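Local coordinates for protein beta-1,4-exocellulase (Thermobifida fusca, PDB 4B4H) that probably cleaves beta-1,4 glycosidic bonds of cellulose as a family 6 cellobiohydrolase, through the catalytic domain described here, at residues Asn225-Ser230 against Trp351-Gly356; Val67-Ser70 against Pro74-Ile77. All coordinates share one frame; numbering follows the deposited sequence.

The two contacts lie at different depths of one glycoside hydrolase family 6 catalytic domain. Their centres are about 22 Å apart, and their nearest atoms stay about 9 Å from each other, so they do not touch. Contact 1 joins two loops that follow parallel strands of the central sheet, its centre about 6 Å from that of the chain. It holds N228 and K353, both predicted to bind substrate, and the K353 side chain comes within about 3 Å of that of D359, the predicted proton acceptor. The centre of contact 2 is about 23 Å from that of the chain, away from these sites. Strand 75-81 relates the two: it starts in contact 2, and its Q78 and V80 touch V352 of contact 1.

Contact 1: residues Asn225-Ser230 against Trp351-Gly356; sequences NTANYS and WVKPPG
K353 packs its CB against the backbone and methyl of A227, the pair with the most buried surface. K353 CB lies 3.6 Å from A227 CA and 3.8 Å from A227 CB. With CG anti to the backbone N (chi1 177°) and a bend at chi2 (77°), the lysine chain runs on past the alanine methyl, and CD is still 4.0 Å from A227 CB. T226 and V352 form the second pair. They meet methyl to methyl, CG2 of T226 on CG1 of V352 at 3.5 Å, which is tight for carbon. The polar ends turn elsewhere: K353 NZ is hydrogen-bonded to S358 O, and T226 OG1 to D185 OD1. No hydrogen bond crosses the contact, but D287 spans it, taking A227 N on OD2 and V352 N on OD1. T226 and A227 are the middle residues of a type II turn, closed by N228 N to N225 O at 2.8 Å. K353 is predicted to bind substrate, so this packing probably lies beside the active-site cleft. N228, also predicted, ends the same turn without touching the other loop. The two loops follow strands 221-224 and 346-350. W39 of strand 38-40 touches A227, and strand 75-81 packs on V352.

Contact 2: residues Val67-Ser70 against Pro74-Ile77; sequences VRQS and PLTI
This is a buried helix-to-strand contact at the turn where helix 59-70 ends and strand 75-81 begins, near the edge of the domain. L75, the first residue of the strand, points at the last turn of the helix. It has the largest share of the buried surface and is the partner in both residue contacts. Its CB rests on S70 CB at 3.7 Å. Its CG stands anti to the backbone N (chi1 -176°), which carries the branch on past the serine. CD1 then settles 3.7 Å from both Q69 CB and S70 N. Of the Q69 side chain, CB is the atom that meets the leucine. Its amide end leaves along an extended chain, and NE2 is bonded to V14 O and E65 OE2. S70 OG donates to V67 O at 2.7 Å, in the carbonyl plane and on a lone pair. That carbonyl also accepts S70 N, at 3.1 Å. S70 OG is also hydrogen-bonded to Y124 OH and to G72 N, tying the helix end to the turn and to a neighbouring loop. A66 of the helix and L127 of the parallel strand 127-133 also touch L75. Such a helix returning through a short turn into a parallel strand is the alpha-to-beta half of a beta-alpha-beta unit, as in the distorted alpha/beta barrel of family 6 enzymes.

Contact 1: residues Asn225-Ser230 against Trp351-Gly356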
loop_
_atom_site.group_PDB
_atom_site.type_symbol
_atom_site.label_atom_id
_atom_site.label_comp_id
_atom_site.label_asym_id
_atom_site.label_seq_id
_atom_site.Cartn_x
_atom_site.Cartn_y
_atom_site.Cartn_z
ATOM N N ASN A 225 0.091 2.471 3.946
ATOM C CA ASN A 225 -1.316 2.440 3.555
ATOM C C ASN A 225 -1.555 1.928 2.133
ATOM O O ASN A 225 -2.633 2.143 1.583
ATOM C CB ASN A 225 -1.951 3.836 3.711
ATOM C CG ASN A 225 -3.415 3.776 4.027
ATOM O OD1 ASN A 225 -3.889 2.819 4.632
ATOM N ND2 ASN A 225 -4.155 4.818 3.627
ATOM N N THR A 226 -0.559 1.251 1.546
ATOM C CA THR A 226 -0.613 0.933 0.104
ATOM C C THR A 226 -1.791 0.015 -0.165
ATOM O O THR A 226 -1.921 -1.037 0.471
ATOM C CB THR A 226 0.667 0.269 -0.431
ATOM O OG1 THR A 226 1.806 0.996 0.013
ATOM C CG2 THR A 226 0.632 0.287 -1.946
ATOM N N ALA A 227 -2.645 0.430 -1.098
ATOM C CA ALA A 227 -3.887 -0.283 -1.425
ATOM C C ALA A 227 -4.848 -0.463 -0.240
ATOM O O ALA A 227 -5.795 -1.274 -0.319
ATOM C CB ALA A 227 -3.584 -1.634 -2.069
ATOM N N ASN A 228 -4.625 0.290 0.841
ATOM C CA ASN A 228 -5.464 0.157 2.040
ATOM C C ASN A 228 -6.337 1.398 2.245
ATOM O O ASN A 228 -6.566 2.179 1.315
ATOM C CB ASN A 228 -4.609 -0.164 3.300
ATOM C CG ASN A 228 -5.335 -1.041 4.331
ATOM O OD1 ASN A 228 -6.223 -0.582 5.046
ATOM N ND2 ASN A 228 -4.902 -2.304 4.442
ATOM N N TYR A 229 -6.868 1.530 3.448
ATOM C CA TYR A 229 -7.981 2.463 3.667
ATOM C C TYR A 229 -7.838 3.286 4.955
ATOM O O TYR A 229 -8.744 4.039 5.304
ATOM C CB TYR A 229 -9.314 1.695 3.699
ATOM C CG TYR A 229 -9.641 0.888 2.451
ATOM C CD1 TYR A 229 -9.233 -0.452 2.316
ATOM C CD2 TYR A 229 -10.389 1.442 1.412
ATOM C CE1 TYR A 229 -9.534 -1.192 1.178
ATOM C CE2 TYR A 229 -10.686 0.703 0.278
ATOM C CZ TYR A 229 -10.279 -0.626 0.175
ATOM O OH TYR A 229 -10.608 -1.334 -0.957
ATOM N N SER A 230 -6.709 3.151 5.647
ATOM C CA SER A 230 -6.475 3.813 6.928
ATOM C C SER A 230 -6.391 5.316 6.706
ATOM O O SER A 230 -5.926 5.754 5.651
ATOM C CB SER A 230 -5.233 3.260 7.633
ATOM O OG SER A 230 -5.557 2.043 8.309
ATOM N N TRP A 351 -1.262 7.987 -5.206
ATOM C CA TRP A 351 -2.292 7.005 -5.500
ATOM C C TRP A 351 -1.593 5.804 -6.073
ATOM O O TRP A 351 -1.393 5.727 -7.291
ATOM C CB TRP A 351 -3.312 7.577 -6.492
ATOM C CG TRP A 351 -4.387 8.457 -5.883
ATOM C CD1 TRP A 351 -4.402 9.038 -4.613
ATOM C CD2 TRP A 351 -5.636 8.900 -6.516
ATOM N NE1 TRP A 351 -5.550 9.785 -4.425
ATOM C CE2 TRP A 351 -6.319 9.749 -5.536
ATOM C CE3 TRP A 351 -6.220 8.711 -7.769
ATOM C CZ2 TRP A 351 -7.568 10.312 -5.799
ATOM C CZ3 TRP A 351 -7.461 9.294 -8.020
ATOM C CH2 TRP A 351 -8.106 10.091 -7.063
ATOM N N VAL A 352 -1.226 4.847 -5.223
ATOM C CA VAL A 352 -0.504 3.665 -5.710
ATOM C C VAL A 352 -1.516 2.648 -6.269
ATOM O O VAL A 352 -1.495 2.357 -7.474
ATOM C CB VAL A 352 0.466 3.097 -4.652
ATOM C CG1 VAL A 352 1.017 1.750 -5.083
ATOM C CG2 VAL A 352 1.624 4.056 -4.444
ATOM N N LYS A 353 -2.451 2.187 -5.434
ATOM C CA LYS A 353 -3.617 1.434 -5.919
ATOM C C LYS A 353 -4.459 2.265 -6.885
ATOM O O LYS A 353 -4.890 3.354 -6.527
ATOM C CB LYS A 353 -4.482 0.953 -4.736
ATOM C CG LYS A 353 -5.764 0.217 -5.096
ATOM C CD LYS A 353 -5.546 -1.220 -5.538
ATOM C CE LYS A 353 -6.852 -1.752 -6.091
ATOM N NZ LYS A 353 -6.615 -3.086 -6.706
ATOM N N PRO A 354 -4.701 1.753 -8.103
ATOM C CA PRO A 354 -5.557 2.537 -9.003
ATOM C C PRO A 354 -7.047 2.325 -8.697
ATOM O O PRO A 354 -7.557 1.231 -8.862
ATOM C CB PRO A 354 -5.196 2.005 -10.399
ATOM C CG PRO A 354 -4.072 1.021 -10.194
ATOM C CD PRO A 354 -4.190 0.548 -8.773
ATOM N N PRO A 355 -7.749 3.382 -8.251
ATOM C CA PRO A 355 -9.136 3.206 -7.811
ATOM C C PRO A 355 -10.073 2.706 -8.902
ATOM O O PRO A 355 -9.988 3.140 -10.057
ATOM C CB PRO A 355 -9.552 4.621 -7.397
ATOM C CG PRO A 355 -8.296 5.385 -7.241
ATOM C CD PRO A 355 -7.334 4.793 -8.211
ATOM N N GLY A 356 -10.957 1.770 -8.545
ATOM C CA GLY A 356 -11.845 1.156 -9.522
ATOM C C GLY A 356 -11.361 -0.235 -9.864
ATOM O O GLY A 356 -12.135 -1.086 -10.281
#

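Contact 2: residues Val67-Ser70 against Pro74-Ile77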
loop_
_atom_site.group_PDB
_atom_site.type_symbol
_atom_site.label_atom_id
_atom_site.label_comp_id
_atom_site.label_asym_id
_atom_site.label_seq_id
_atom_site.Cartn_x
_atom_site.Cartn_y
_atom_site.Cartn_z
ATOM N N VAL A 67 8.109 9.004 -20.661
ATOM C CA VAL A 67 9.107 9.844 -21.342
ATOM C C VAL A 67 8.391 10.855 -22.244
ATOM O O VAL A 67 8.662 12.061 -22.190
ATOM C CB VAL A 67 10.121 8.979 -22.136
ATOM C CG1 VAL A 67 10.892 9.803 -23.144
ATOM C CG2 VAL A 67 11.090 8.304 -21.185
ATOM N N ARG A 68 7.449 10.361 -23.039
ATOM C CA ARG A 68 6.655 11.227 -23.899
ATOM C C ARG A 68 5.924 12.305 -23.102
ATOM O O ARG A 68 5.968 13.478 -23.470
ATOM C CB ARG A 68 5.690 10.389 -24.726
ATOM C CG ARG A 68 4.843 11.166 -25.724
ATOM C CD ARG A 68 3.998 10.210 -26.557
ATOM N NE ARG A 68 4.812 9.511 -27.548
ATOM C CZ ARG A 68 5.324 8.288 -27.402
ATOM N NH1 ARG A 68 5.117 7.590 -26.284
ATOM N NH2 ARG A 68 6.057 7.770 -28.375
ATOM N N GLN A 69 5.292 11.921 -21.991
ATOM C CA GLN A 69 4.558 12.889 -21.163
ATOM C C GLN A 69 5.453 13.924 -20.482
ATOM O O GLN A 69 4.975 14.992 -20.101
ATOM C CB GLN A 69 3.723 12.175 -20.087
ATOM C CG GLN A 69 2.580 11.339 -20.617
ATOM C CD GLN A 69 1.858 10.567 -19.523
ATOM O OE1 GLN A 69 1.970 10.878 -18.329
ATOM N NE2 GLN A 69 1.145 9.532 -19.923
ATOM N N SER A 70 6.742 13.604 -20.324
ATOM C CA SER A 70 7.695 14.472 -19.634
ATOM C C SER A 70 8.023 15.743 -20.410
ATOM O O SER A 70 8.194 16.797 -19.813
ATOM C CB SER A 70 8.985 13.713 -19.303
ATOM O OG SER A 70 9.866 13.636 -20.412
ATOM N N PRO A 74 11.394 17.152 -15.563
ATOM C CA PRO A 74 11.264 15.991 -14.669
ATOM C C PRO A 74 9.845 15.407 -14.600
ATOM O O PRO A 74 8.879 16.152 -14.524
ATOM C CB PRO A 74 11.707 16.542 -13.309
ATOM C CG PRO A 74 12.649 17.660 -13.650
ATOM C CD PRO A 74 12.070 18.284 -14.890
ATOM N N LEU A 75 9.738 14.078 -14.653
ATOM C CA LEU A 75 8.468 13.367 -14.504
ATOM C C LEU A 75 8.686 12.095 -13.692
ATOM O O LEU A 75 9.761 11.495 -13.768
ATOM C CB LEU A 75 7.833 13.044 -15.873
ATOM C CG LEU A 75 6.441 12.375 -15.826
ATOM C CD1 LEU A 75 5.496 12.900 -16.900
ATOM C CD2 LEU A 75 6.558 10.856 -15.919
ATOM N N THR A 76 7.636 11.679 -12.974
ATOM C CA THR A 76 7.699 10.625 -11.984
ATOM C C THR A 76 6.605 9.594 -12.235
ATOM O O THR A 76 5.413 9.923 -12.299
ATOM C CB THR A 76 7.597 11.241 -10.580
ATOM O OG1 THR A 76 8.676 12.162 -10.426
ATOM C CG2 THR A 76 7.688 10.182 -9.483
ATOM N N ILE A 77 7.046 8.349 -12.415
ATOM C CA ILE A 77 6.172 7.177 -12.596
ATOM C C ILE A 77 6.399 6.210 -11.437
ATOM O O ILE A 77 7.539 5.936 -11.048
ATOM C CB ILE A 77 6.399 6.440 -13.950
ATOM C CG1 ILE A 77 5.415 5.269 -14.115
ATOM C CG2 ILE A 77 7.840 5.939 -14.072
ATOM C CD1 ILE A 77 5.406 4.604 -15.478
#